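PDB 2NUH: periplasmic divalent cation tolerance protein from Xylella fastidiosa, which is of unknown precise function but belongs to the CutA divalent-cation-tolerance family and may bind copper ions. Local coordinates for residues Y6-T11 with N68-R73; L15-I20 with L77-L82; I20-L25 with V34-G39; V41-Y44 with K49-T52; I56-K61 with T72-L77. One frame throughout, in Å; residues are numbered along the deposited sequence.

Contact 1. Residues Y6-T11 with N68-R73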
# COMPACT_ATOMS: atom_id res chain seq x y z
N TYR A 6 -5.04 9.60 -0.29
CA TYR A 6 -4.10 9.08 0.69
C TYR A 6 -3.11 8.17 0.02
O TYR A 6 -3.44 7.43 -0.89
CB TYR A 6 -4.85 8.27 1.74
CG TYR A 6 -5.50 9.17 2.76
CD1 TYR A 6 -4.96 9.32 4.02
CD2 TYR A 6 -6.63 9.91 2.44
CE1 TYR A 6 -5.54 10.16 4.96
CE2 TYR A 6 -7.21 10.76 3.36
CZ TYR A 6 -6.66 10.88 4.61
OH TYR A 6 -7.24 11.73 5.53
N LEU A 7 -1.88 8.24 0.52
CA LEU A 7 -0.82 7.36 0.08
C LEU A 7 -0.60 6.38 1.21
O LEU A 7 -0.30 6.79 2.33
CB LEU A 7 0.46 8.18 -0.15
CG LEU A 7 1.74 7.56 -0.70
CD1 LEU A 7 1.49 6.78 -1.98
CD2 LEU A 7 2.74 8.66 -0.94
N ILE A 8 -0.77 5.10 0.93
CA ILE A 8 -0.53 4.08 1.95
C ILE A 8 0.77 3.40 1.66
O ILE A 8 1.00 2.95 0.54
CB ILE A 8 -1.65 3.03 1.97
CG1 ILE A 8 -3.00 3.70 2.20
CG2 ILE A 8 -1.37 1.97 3.04
CD1 ILE A 8 -4.17 2.76 1.98
N PHE A 9 1.61 3.32 2.69
CA PHE A 9 2.87 2.60 2.62
C PHE A 9 2.67 1.23 3.22
O PHE A 9 2.11 1.10 4.29
CB PHE A 9 3.95 3.34 3.41
CG PHE A 9 4.32 4.66 2.83
CD1 PHE A 9 5.50 4.82 2.13
CD2 PHE A 9 3.49 5.76 2.99
CE1 PHE A 9 5.85 6.06 1.59
CE2 PHE A 9 3.83 6.99 2.47
CZ PHE A 9 5.01 7.13 1.75
N SER A 10 3.14 0.22 2.51
CA SER A 10 3.20 -1.12 3.04
C SER A 10 4.44 -1.77 2.48
O SER A 10 5.06 -1.22 1.58
CB SER A 10 1.97 -1.93 2.63
OG SER A 10 1.96 -3.18 3.29
N THR A 11 4.82 -2.91 3.01
CA THR A 11 5.88 -3.68 2.40
C THR A 11 5.43 -5.11 2.30
O THR A 11 4.56 -5.53 3.06
CB THR A 11 7.18 -3.65 3.21
OG1 THR A 11 6.95 -4.20 4.51
CG2 THR A 11 7.71 -2.25 3.35
N ASN A 68 -9.55 2.51 4.75
CA ASN A 68 -9.70 1.38 5.64
C ASN A 68 -9.87 0.11 4.87
O ASN A 68 -9.29 -0.90 5.23
CB ASN A 68 -10.90 1.58 6.55
CG ASN A 68 -10.71 2.70 7.53
OD1 ASN A 68 -9.64 3.32 7.58
ND2 ASN A 68 -11.74 2.98 8.30
N ALA A 69 -10.67 0.15 3.80
CA ALA A 69 -10.89 -1.05 3.01
C ALA A 69 -9.61 -1.52 2.34
O ALA A 69 -9.34 -2.71 2.24
CB ALA A 69 -11.96 -0.82 1.98
N ALA A 70 -8.82 -0.58 1.85
CA ALA A 70 -7.57 -0.94 1.21
C ALA A 70 -6.64 -1.59 2.24
O ALA A 70 -5.97 -2.58 1.95
CB ALA A 70 -6.91 0.29 0.61
N ILE A 71 -6.60 -1.02 3.44
CA ILE A 71 -5.73 -1.56 4.46
C ILE A 71 -6.18 -2.95 4.90
O ILE A 71 -5.36 -3.85 5.06
CB ILE A 71 -5.63 -0.63 5.67
CG1 ILE A 71 -4.79 0.60 5.28
CG2 ILE A 71 -4.98 -1.37 6.87
CD1 ILE A 71 -4.75 1.71 6.34
N THR A 72 -7.49 -3.13 5.06
CA THR A 72 -7.93 -4.41 5.56
C THR A 72 -7.81 -5.45 4.46
O THR A 72 -7.44 -6.60 4.73
CB THR A 72 -9.37 -4.37 6.12
OG1 THR A 72 -10.28 -4.03 5.08
CG2 THR A 72 -9.49 -3.33 7.19
N ARG A 73 -8.08 -5.08 3.21
CA ARG A 73 -7.89 -6.04 2.13
C ARG A 73 -6.42 -6.38 1.94
O ARG A 73 -6.05 -7.53 1.72
CB ARG A 73 -8.48 -5.50 0.83
CG ARG A 73 -8.53 -6.51 -0.30
CD ARG A 73 -9.46 -7.67 0.03
NE ARG A 73 -9.68 -8.45 -1.18
CZ ARG A 73 -9.45 -9.75 -1.28
NH1 ARG A 73 -9.65 -10.33 -2.46
NH2 ARG A 73 -9.06 -10.46 -0.23

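Contact 2. Residues L15-I20 with L77-L82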
# COMPACT_ATOMS: atom_id res chain seq x y z
N LEU A 15 7.93 -10.52 -4.78
CA LEU A 15 7.20 -10.04 -5.93
C LEU A 15 5.78 -10.61 -6.06
O LEU A 15 4.88 -9.85 -6.36
CB LEU A 15 8.01 -10.17 -7.24
CG LEU A 15 9.28 -9.31 -7.31
CD1 LEU A 15 10.17 -9.75 -8.47
CD2 LEU A 15 9.01 -7.80 -7.39
N PRO A 16 5.57 -11.93 -5.85
CA PRO A 16 4.18 -12.34 -5.96
C PRO A 16 3.27 -11.66 -4.97
O PRO A 16 2.18 -11.24 -5.34
CB PRO A 16 4.23 -13.85 -5.68
CG PRO A 16 5.61 -14.22 -6.05
CD PRO A 16 6.45 -13.08 -5.60
N SER A 17 3.70 -11.50 -3.72
CA SER A 17 2.83 -10.82 -2.78
C SER A 17 2.56 -9.39 -3.20
O SER A 17 1.44 -8.91 -3.06
CB SER A 17 3.32 -10.89 -1.35
OG SER A 17 4.63 -10.43 -1.25
N ALA A 18 3.57 -8.72 -3.74
CA ALA A 18 3.38 -7.35 -4.20
C ALA A 18 2.43 -7.33 -5.38
O ALA A 18 1.59 -6.45 -5.48
CB ALA A 18 4.73 -6.71 -4.58
N GLU A 19 2.56 -8.31 -6.27
CA GLU A 19 1.72 -8.36 -7.45
C GLU A 19 0.29 -8.68 -7.05
O GLU A 19 -0.64 -8.09 -7.57
CB GLU A 19 2.25 -9.39 -8.44
CG GLU A 19 3.66 -9.06 -8.90
CD GLU A 19 4.20 -9.98 -9.97
OE1 GLU A 19 5.40 -9.84 -10.31
OE2 GLU A 19 3.43 -10.84 -10.49
N ILE A 20 0.13 -9.63 -6.14
CA ILE A 20 -1.20 -10.00 -5.69
C ILE A 20 -1.88 -8.80 -5.07
O ILE A 20 -3.01 -8.46 -5.41
CB ILE A 20 -1.16 -11.15 -4.68
CG1 ILE A 20 -0.67 -12.43 -5.36
CG2 ILE A 20 -2.53 -11.38 -4.02
CD1 ILE A 20 -0.17 -13.46 -4.39
N LEU A 77 -4.62 -10.17 2.25
CA LEU A 77 -3.80 -10.73 1.19
C LEU A 77 -2.37 -10.87 1.61
O LEU A 77 -1.53 -11.33 0.84
CB LEU A 77 -3.84 -9.82 -0.03
CG LEU A 77 -5.21 -9.62 -0.67
CD1 LEU A 77 -5.16 -8.46 -1.65
CD2 LEU A 77 -5.65 -10.91 -1.34
N HIS A 78 -2.05 -10.45 2.82
CA HIS A 78 -0.66 -10.26 3.16
C HIS A 78 -0.01 -11.49 3.75
O HIS A 78 -0.62 -12.15 4.59
CB HIS A 78 -0.52 -9.12 4.14
CG HIS A 78 0.74 -8.36 3.93
ND1 HIS A 78 1.96 -8.84 4.32
CD2 HIS A 78 0.96 -7.17 3.33
CE1 HIS A 78 2.90 -7.96 3.99
NE2 HIS A 78 2.31 -6.94 3.39
N PRO A 79 1.22 -11.80 3.33
CA PRO A 79 1.96 -12.86 4.00
C PRO A 79 2.20 -12.60 5.47
O PRO A 79 2.29 -13.54 6.25
CB PRO A 79 3.32 -12.82 3.29
CG PRO A 79 2.99 -12.36 1.93
CD PRO A 79 1.93 -11.31 2.14
N TYR A 80 2.36 -11.34 5.85
CA TYR A 80 2.69 -11.04 7.22
C TYR A 80 1.46 -10.98 8.08
O TYR A 80 0.41 -10.48 7.66
CB TYR A 80 3.39 -9.69 7.36
CG TYR A 80 4.66 -9.50 6.57
CD1 TYR A 80 5.40 -10.58 6.09
CD2 TYR A 80 5.12 -8.22 6.33
CE1 TYR A 80 6.56 -10.37 5.38
CE2 TYR A 80 6.29 -8.00 5.63
CZ TYR A 80 7.00 -9.08 5.15
OH TYR A 80 8.15 -8.84 4.44
N ARG A 81 1.61 -11.45 9.32
CA ARG A 81 0.55 -11.32 10.31
C ARG A 81 0.29 -9.87 10.64
O ARG A 81 -0.85 -9.48 10.87
CB ARG A 81 0.92 -12.11 11.56
CG ARG A 81 -0.11 -12.02 12.69
CD ARG A 81 0.01 -13.18 13.69
NE ARG A 81 -0.66 -12.85 14.95
CZ ARG A 81 -1.29 -13.73 15.73
NH1 ARG A 81 -1.37 -15.01 15.39
NH2 ARG A 81 -1.86 -13.31 16.85
N LEU A 82 1.34 -9.06 10.69
CA LEU A 82 1.18 -7.67 11.02
C LEU A 82 1.94 -6.85 9.98
O LEU A 82 3.12 -6.55 10.17
CB LEU A 82 1.71 -7.39 12.42
CG LEU A 82 1.57 -5.93 12.88
CD1 LEU A 82 0.15 -5.45 12.74
CD2 LEU A 82 2.06 -5.80 14.31
O HOH W 1 0.03 -11.03 -1.21

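Contact 3. Residues I20-L25 with V34-G39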
# COMPACT_ATOMS: atom_id res chain seq x y z
N ILE A 20 0.13 -9.63 -6.14
CA ILE A 20 -1.20 -10.00 -5.69
C ILE A 20 -1.88 -8.80 -5.07
O ILE A 20 -3.01 -8.46 -5.41
CB ILE A 20 -1.16 -11.15 -4.68
CG1 ILE A 20 -0.67 -12.43 -5.36
CG2 ILE A 20 -2.53 -11.38 -4.02
CD1 ILE A 20 -0.17 -13.46 -4.39
N ILE A 21 -1.19 -8.13 -4.16
CA ILE A 21 -1.79 -7.00 -3.47
C ILE A 21 -2.10 -5.88 -4.44
O ILE A 21 -3.18 -5.29 -4.40
CB ILE A 21 -0.88 -6.52 -2.33
CG1 ILE A 21 -0.95 -7.51 -1.17
CG2 ILE A 21 -1.28 -5.11 -1.86
CD1 ILE A 21 0.27 -7.45 -0.25
N SER A 22 -1.14 -5.59 -5.31
CA SER A 22 -1.32 -4.51 -6.27
C SER A 22 -2.51 -4.78 -7.16
O SER A 22 -3.38 -3.91 -7.35
CB SER A 22 -0.07 -4.39 -7.13
OG SER A 22 1.03 -3.95 -6.36
N ARG A 23 -2.56 -5.99 -7.72
CA ARG A 23 -3.61 -6.31 -8.66
C ARG A 23 -4.96 -6.32 -7.98
O ARG A 23 -5.93 -5.77 -8.51
CB ARG A 23 -3.35 -7.66 -9.33
CG ARG A 23 -2.17 -7.67 -10.28
CD ARG A 23 -2.06 -9.03 -11.00
NE ARG A 23 -3.37 -9.48 -11.50
CZ ARG A 23 -4.07 -10.49 -10.98
NH1 ARG A 23 -5.24 -10.83 -11.50
NH2 ARG A 23 -3.60 -11.17 -9.95
N VAL A 24 -5.04 -6.93 -6.81
CA VAL A 24 -6.33 -7.04 -6.14
C VAL A 24 -6.85 -5.68 -5.69
O VAL A 24 -8.01 -5.37 -5.87
CB VAL A 24 -6.30 -8.02 -4.96
CG1 VAL A 24 -7.59 -7.91 -4.15
CG2 VAL A 24 -6.14 -9.43 -5.49
N LEU A 25 -5.98 -4.86 -5.11
CA LEU A 25 -6.45 -3.57 -4.65
C LEU A 25 -6.98 -2.72 -5.81
O LEU A 25 -7.96 -2.01 -5.65
CB LEU A 25 -5.35 -2.81 -3.93
CG LEU A 25 -4.98 -3.38 -2.56
CD1 LEU A 25 -3.92 -2.50 -1.90
CD2 LEU A 25 -6.20 -3.51 -1.66
N VAL A 34 -1.06 1.11 -7.50
CA VAL A 34 -0.11 0.69 -6.49
C VAL A 34 1.25 0.62 -7.14
O VAL A 34 1.40 0.00 -8.20
CB VAL A 34 -0.45 -0.69 -5.91
CG1 VAL A 34 0.62 -1.12 -4.93
CG2 VAL A 34 -1.82 -0.67 -5.24
N THR A 35 2.23 1.28 -6.53
CA THR A 35 3.58 1.23 -7.03
C THR A 35 4.43 0.37 -6.12
O THR A 35 4.37 0.50 -4.90
CB THR A 35 4.16 2.64 -7.11
OG1 THR A 35 3.35 3.40 -8.02
CG2 THR A 35 5.60 2.64 -7.60
N GLN A 36 5.20 -0.51 -6.73
CA GLN A 36 6.12 -1.36 -6.01
C GLN A 36 7.51 -0.87 -6.25
O GLN A 36 7.88 -0.55 -7.39
CB GLN A 36 6.11 -2.76 -6.61
CG GLN A 36 4.84 -3.50 -6.65
CD GLN A 36 4.97 -4.65 -7.62
OE1 GLN A 36 5.97 -5.39 -7.63
NE2 GLN A 36 3.97 -4.79 -8.46
N LEU A 37 8.29 -0.84 -5.19
CA LEU A 37 9.69 -0.49 -5.26
C LEU A 37 10.46 -1.71 -4.76
O LEU A 37 10.41 -2.04 -3.58
CB LEU A 37 9.98 0.75 -4.42
CG LEU A 37 9.03 1.96 -4.52
CD1 LEU A 37 9.34 3.06 -3.50
CD2 LEU A 37 9.06 2.55 -5.91
N PRO A 38 11.13 -2.43 -5.67
CA PRO A 38 11.78 -3.65 -5.25
C PRO A 38 13.15 -3.40 -4.62
O PRO A 38 13.67 -2.29 -4.65
CB PRO A 38 11.92 -4.45 -6.57
CG PRO A 38 11.22 -3.62 -7.62
CD PRO A 38 11.30 -2.21 -7.11
N GLY A 39 13.70 -4.44 -4.01
CA GLY A 39 15.06 -4.39 -3.49
C GLY A 39 15.17 -3.71 -2.14
O GLY A 39 16.27 -3.41 -1.68
O HOH W 2 2.41 -2.53 -8.58

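Contact 4. Residues V41-Y44 with K49-T52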
# COMPACT_ATOMS: atom_id res chain seq x y z
N VAL A 41 15.16 -3.21 1.89
CA VAL A 41 15.58 -3.99 3.04
C VAL A 41 15.04 -3.28 4.25
O VAL A 41 15.22 -2.07 4.40
CB VAL A 41 17.11 -4.08 3.15
CG1 VAL A 41 17.53 -4.76 4.45
CG2 VAL A 41 17.67 -4.86 1.97
N SER A 42 14.34 -4.02 5.10
CA SER A 42 13.82 -3.45 6.32
C SER A 42 14.54 -4.02 7.52
O SER A 42 14.83 -5.19 7.58
CB SER A 42 12.34 -3.72 6.44
OG SER A 42 11.67 -3.02 5.40
N THR A 43 14.84 -3.14 8.46
CA THR A 43 15.53 -3.51 9.68
C THR A 43 14.59 -3.22 10.82
O THR A 43 13.99 -2.15 10.88
CB THR A 43 16.79 -2.67 9.83
OG1 THR A 43 17.64 -2.92 8.70
CG2 THR A 43 17.56 -3.04 11.11
N TYR A 44 14.43 -4.21 11.71
CA TYR A 44 13.53 -4.11 12.83
C TYR A 44 13.98 -5.13 13.85
O TYR A 44 14.87 -5.94 13.58
CB TYR A 44 12.09 -4.41 12.38
CG TYR A 44 11.96 -5.75 11.69
CD1 TYR A 44 12.27 -5.88 10.34
CD2 TYR A 44 11.55 -6.88 12.38
CE1 TYR A 44 12.18 -7.10 9.70
CE2 TYR A 44 11.46 -8.11 11.75
CZ TYR A 44 11.78 -8.21 10.41
OH TYR A 44 11.68 -9.42 9.76
N LYS A 49 16.51 -9.41 18.84
CA LYS A 49 17.45 -9.57 17.74
C LYS A 49 17.18 -8.49 16.70
O LYS A 49 16.02 -8.19 16.41
CB LYS A 49 17.28 -10.95 17.11
CG LYS A 49 18.47 -11.46 16.31
CD LYS A 49 18.29 -12.93 15.88
CE LYS A 49 18.46 -13.89 17.06
NZ LYS A 49 18.36 -15.32 16.66
N ILE A 50 18.24 -7.89 16.16
CA ILE A 50 18.09 -6.99 15.02
C ILE A 50 18.00 -7.87 13.79
O ILE A 50 18.92 -8.65 13.50
CB ILE A 50 19.24 -5.97 14.91
CG1 ILE A 50 19.28 -5.05 16.15
CG2 ILE A 50 19.12 -5.13 13.64
CD1 ILE A 50 17.94 -4.42 16.53
N GLU A 51 16.88 -7.75 13.08
CA GLU A 51 16.63 -8.56 11.90
C GLU A 51 16.50 -7.67 10.69
O GLU A 51 16.05 -6.52 10.80
CB GLU A 51 15.35 -9.38 12.08
CG GLU A 51 15.48 -10.54 13.04
CD GLU A 51 16.01 -11.79 12.38
OE1 GLU A 51 15.20 -12.72 12.18
OE2 GLU A 51 17.21 -11.83 12.04
N THR A 52 16.92 -8.20 9.55
CA THR A 52 16.72 -7.53 8.27
C THR A 52 15.97 -8.47 7.37
O THR A 52 16.18 -9.69 7.40
CB THR A 52 18.04 -7.10 7.60
OG1 THR A 52 18.85 -8.26 7.33
CG2 THR A 52 18.82 -6.14 8.48

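Contact 5. Residues I56-K61 with T72-L77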
# COMPACT_ATOMS: atom_id res chain seq x y z
N ILE A 56 9.60 -5.67 -0.78
CA ILE A 56 9.15 -4.75 -1.81
C ILE A 56 8.37 -3.69 -1.08
O ILE A 56 7.51 -4.00 -0.26
CB ILE A 56 8.20 -5.46 -2.78
CG1 ILE A 56 8.82 -6.77 -3.29
CG2 ILE A 56 7.76 -4.52 -3.92
CD1 ILE A 56 10.07 -6.60 -4.08
N GLN A 57 8.68 -2.42 -1.36
CA GLN A 57 7.93 -1.33 -0.78
C GLN A 57 6.74 -1.04 -1.66
O GLN A 57 6.88 -0.95 -2.88
CB GLN A 57 8.83 -0.10 -0.65
CG GLN A 57 8.11 1.13 -0.13
CD GLN A 57 7.79 1.04 1.33
OE1 GLN A 57 6.63 1.22 1.75
NE2 GLN A 57 8.79 0.75 2.11
N LEU A 58 5.58 -0.89 -1.04
CA LEU A 58 4.39 -0.53 -1.78
C LEU A 58 3.98 0.88 -1.46
O LEU A 58 4.10 1.34 -0.32
CB LEU A 58 3.21 -1.45 -1.44
CG LEU A 58 3.40 -2.94 -1.67
CD1 LEU A 58 2.09 -3.59 -1.30
CD2 LEU A 58 3.74 -3.24 -3.11
N LEU A 59 3.52 1.57 -2.50
CA LEU A 59 2.93 2.89 -2.37
C LEU A 59 1.57 2.77 -3.00
O LEU A 59 1.44 2.63 -4.21
CB LEU A 59 3.75 3.95 -3.11
CG LEU A 59 5.14 4.30 -2.62
CD1 LEU A 59 5.77 5.27 -3.59
CD2 LEU A 59 5.07 4.93 -1.25
N ILE A 60 0.55 2.81 -2.16
CA ILE A 60 -0.81 2.57 -2.60
C ILE A 60 -1.52 3.89 -2.64
O ILE A 60 -1.56 4.60 -1.64
CB ILE A 60 -1.50 1.64 -1.61
CG1 ILE A 60 -0.80 0.29 -1.62
CG2 ILE A 60 -2.95 1.45 -1.98
CD1 ILE A 60 -0.98 -0.49 -0.35
N LYS A 61 -2.10 4.23 -3.79
CA LYS A 61 -2.78 5.51 -3.92
C LYS A 61 -4.28 5.26 -3.85
O LYS A 61 -4.83 4.51 -4.64
CB LYS A 61 -2.43 6.17 -5.26
CG LYS A 61 -1.18 7.03 -5.24
CD LYS A 61 0.09 6.22 -5.26
CE LYS A 61 0.41 5.70 -6.64
NZ LYS A 61 1.58 4.80 -6.60
N THR A 72 -7.49 -3.13 5.06
CA THR A 72 -7.93 -4.41 5.56
C THR A 72 -7.81 -5.45 4.46
O THR A 72 -7.44 -6.60 4.73
CB THR A 72 -9.37 -4.37 6.12
OG1 THR A 72 -10.28 -4.03 5.08
CG2 THR A 72 -9.49 -3.33 7.19
N ARG A 73 -8.08 -5.08 3.21
CA ARG A 73 -7.89 -6.04 2.13
C ARG A 73 -6.42 -6.38 1.94
O ARG A 73 -6.05 -7.53 1.72
CB ARG A 73 -8.48 -5.50 0.83
CG ARG A 73 -8.53 -6.51 -0.30
CD ARG A 73 -9.46 -7.67 0.03
NE ARG A 73 -9.68 -8.45 -1.18
CZ ARG A 73 -9.45 -9.75 -1.28
NH1 ARG A 73 -9.65 -10.33 -2.46
NH2 ARG A 73 -9.06 -10.46 -0.23
N LEU A 74 -5.57 -5.37 2.05
CA LEU A 74 -4.13 -5.60 2.06
C LEU A 74 -3.78 -6.64 3.12
O LEU A 74 -3.04 -7.59 2.86
CB LEU A 74 -3.42 -4.27 2.34
CG LEU A 74 -1.95 -4.22 2.76
CD1 LEU A 74 -1.09 -4.42 1.56
CD2 LEU A 74 -1.67 -2.85 3.39
N CYS A 75 -4.34 -6.47 4.32
CA CYS A 75 -4.08 -7.45 5.36
C CYS A 75 -4.54 -8.84 4.97
O CYS A 75 -3.87 -9.81 5.27
CB CYS A 75 -4.76 -7.04 6.64
SG CYS A 75 -4.00 -5.66 7.43
N ALA A 76 -5.71 -8.91 4.33
CA ALA A 76 -6.29 -10.20 3.99
C ALA A 76 -5.41 -10.93 2.99
O ALA A 76 -5.45 -12.15 2.89
CB ALA A 76 -7.68 -10.00 3.41
N LEU A 77 -4.62 -10.17 2.25
CA LEU A 77 -3.80 -10.73 1.19
C LEU A 77 -2.37 -10.87 1.61
O LEU A 77 -1.53 -11.33 0.84
CB LEU A 77 -3.84 -9.82 -0.03
CG LEU A 77 -5.21 -9.62 -0.67
CD1 LEU A 77 -5.16 -8.46 -1.65
CD2 LEU A 77 -5.65 -10.91 -1.34

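Contact 1. Residues Y6-T11 with N68-R73
I8 reaches from the strand to the helix and touches both A70 and I71 with a single methyl, CD1. All the direct contact here is apolar. I8 CD1 lies 3.9 Å from A70 CB, which projects from the helix toward the strand; the same CD1 is 4.0 Å from I71 CG1. The methyl therefore rests against two consecutive helix residues. It gets there because the I8 chain is extended beyond CG1 (chi2 170°), with CG1 held beside the backbone N and anti to the carbonyl carbon (chi1 -58°). I71 starts out less directly toward the strand, and its CG1 branch is what leans in; the two isoleucine chains run across one another at a slant. The nearest CA atoms, those of I8 and I71, are still 8.1 Å apart, so the gap is bridged by side chains: the long branch of I8 from the strand, A70 CB and I71 CG1 from the helix.

Polar interactions belong to the frames on which these side chains hang. Within the helix, T72 N bonds to N68 O at 2.9 Å, and R73 N bonds likewise to A69 O. The strand is held by backbone bonds to its neighbours, I8 with I60 and F9 with I86. The side chain of I71 is also about 4 Å from a bound imidazole, probably from the crystallisation liquor.

In the fold, strand 5-12 runs antiparallel to strands 50-63 and 86-89, and helix 67-77 packs on the sheet face bearing I8 and S10. S10 meets L74 of that helix, I8 touches A87, and R73 of the helix forms a salt bridge with E28.

Contact 2. Residues L15-I20 with L77-L82
P79 lays its pyrrolidine ring against S17, with P79 CG 3.6 Å from S17 CB and CD close behind, while the flat imidazole of H78 next to it is held at its edge. There Y80 N approaches H78 ND1 at 3.0 Å, only 3° out of the ring plane and with a nearly straight N-H (164°). The opposite ring nitrogen, H78 NE2, bonds to T11 O, so the imidazole is pinned at two points of its rim and cannot turn over without losing both.

The contact belongs to the ferredoxin-like alpha/beta fold of CutA: the first turns of helix 15-27 meet the loop into which helix 67-77 runs, both on the same side of the sheet. S17 turns its CB to the proline, and its OG, placed between the backbone N and the carbonyl carbon (chi1 54°), bonds to D14 just ahead of the helix.

One turn on, I20 and L77 make the apolar part, crossing at a slant, with I20 CG2 4.1 Å from L77 CD2. L77 continues inward against I21 and V24, whereas I20 stays at the surface. Beyond the contact, Y80 OH bonds to E55.

Between the two touching patches sits a water that donates both protons, one to S17 O at 3.1 Å and the other to L77 O at 2.6 Å.

Contact 3. Residues I20-L25 with V34-G39
S22 presses against V34, its OG only 3.2 Å from V34 CG1. The valine straddles the helix residue: CG1 and CB face the hydroxyl, while CG2 lies 4.0 Å from S22 CA and carries on toward L25, whose CB is 4.3 Å from it. V34 CG1 meets the hydroxyl because it stands anti to the backbone N (chi1 177°).

Around this pair a water ties helix to strand. It donates to S22 OG at 3.0 Å and to V34 O at 2.8 Å, and accepts from Q36 NE2 at 2.7 Å. Q36 brings its amide there by running nearly extended beyond CG (chi2 164°).

Helix 15-27 here lies on strand 33-38 almost antiparallel: the axes of the short segments pass 8.6 Å apart, with 171° between their directions. It is the connection of a split beta-alpha-beta unit: strand 5-12, the helix, then strand 33-38, with strand 50-63 lying between these two strands, as in ferredoxin-like folds.

Farther out, S22 OG is fixed by its bond to A18 O one turn earlier. Q36 rests on L15, A18, I56 and L58, and strand 33-38 is held by the backbone bonds of T35 with L59 and L37 with Q57.

Contact 4. Residues V41-Y44 with K49-T52
Y44 folds its ring back over E51, the residue paired with it on the neighbouring strand. The two backbones bond both ways, Y44 N to E51 O at 3.0 Å and E51 N to Y44 O at 2.8 Å, both nearly straight. What sets the ring apart is chi1 of 55°, which puts CG between the backbone N and the carbonyl carbon and swings the ring across toward the neighbouring strand. E51 O consequently lies 3.8 Å above one face of the Y44 ring, displaced toward the rim, and E51 CB comes within 4.1 Å of Y44 CE2.

E51 offers its backbone and CB to the tyrosine but not its charge. The chain bends at chi2 and carries the carboxylate away, its plane 59° from that of the ring. E51 O is well occupied all the same, since besides Y44 N it takes a CA-H...O contact from T43 CA at 3.3 Å.

T52 occupies the other face of the sheet together with T43, its non-hydrogen-bonded partner. Their side chains stand side by side, T43 OG1 3.4 Å from T52 CG2. V41 flanks them against T52 CB, and T43 CG2 also touches I50 CG2 at 3.6 Å. In the backbone, T52 CA makes a CA-H...O contact with S42 O. S42 OG has its own partner in E55.

This is an antiparallel beta hairpin, strand 40-45 turning into strand 50-63 and projecting far from the centre of the chain. In CutA relatives such extended hairpins take part in trimer assembly, probably here too.

Contact 5. Residues I56-K61 with T72-L77
L74 drops from the helix onto L58 and I60, and three terminal methyls meet. L74 CD1 is 4.4 Å from L58 CD1 and also 4.4 Å from I60 CD1, so a single methyl of the helix leucine serves both strand residues.

L58 and I60 are two apart on the strand and so project from the same face of the sheet. L58 CG and I60 CG1 both stand beside the backbone N, and each chain runs on outward to CD1. L74 answers with CG close to anti to its own N (chi1 165°), directing the branch at the sheet. The nearest CA atoms, those of I60 and L74, are 10.0 Å apart, so methyl ends alone span the gap. I21 of helix 15-27 also reaches L74, and S10 of strand 5-12 and A85 of a loop touch it as well.

The charged groups keep clear of this patch. K61 points to the opposite face of the sheet, where its NZ bonds to L59 O at 3.2 Å from well above the carbonyl plane and also to T35 OG1. On the helix, L77 CG lies over one face of the R73 guanidinium, toward its rim, and A76 CB sits at the edge of the same group.

The contact is wholly apolar, resting on van der Waals contact and the burial of hydrocarbon. With methyl contacts this long and so little area, it is a loose one and is part of a wider apolar layer that includes I21, and nothing in it fixes the helix by a directional bond.

Contacts 1, 2, 3 and 5 surround the middle of one ferredoxin-like domain, whereas the centre of contact 4, on the hairpin, is about 18 to 22 Å from the other centres. Contacts 1 and 5 lie closest, centres about 5 Å apart: they set successive turns of helix 67-77 on the neighbouring strands 5-12 and 50-63. Contacts 2 and 3, centres about 9 Å apart, both use helix 15-27, which packs beside helix 67-77 on the same sheet face. Along the chain, contacts 3, 4 and 5 follow in series, all inside the loop closed by contact 2, whose segments alternate with those of contact 1. Strand 50-63 runs from the hairpin of contact 4 into contact 5, joining the protruding arm directly to the core.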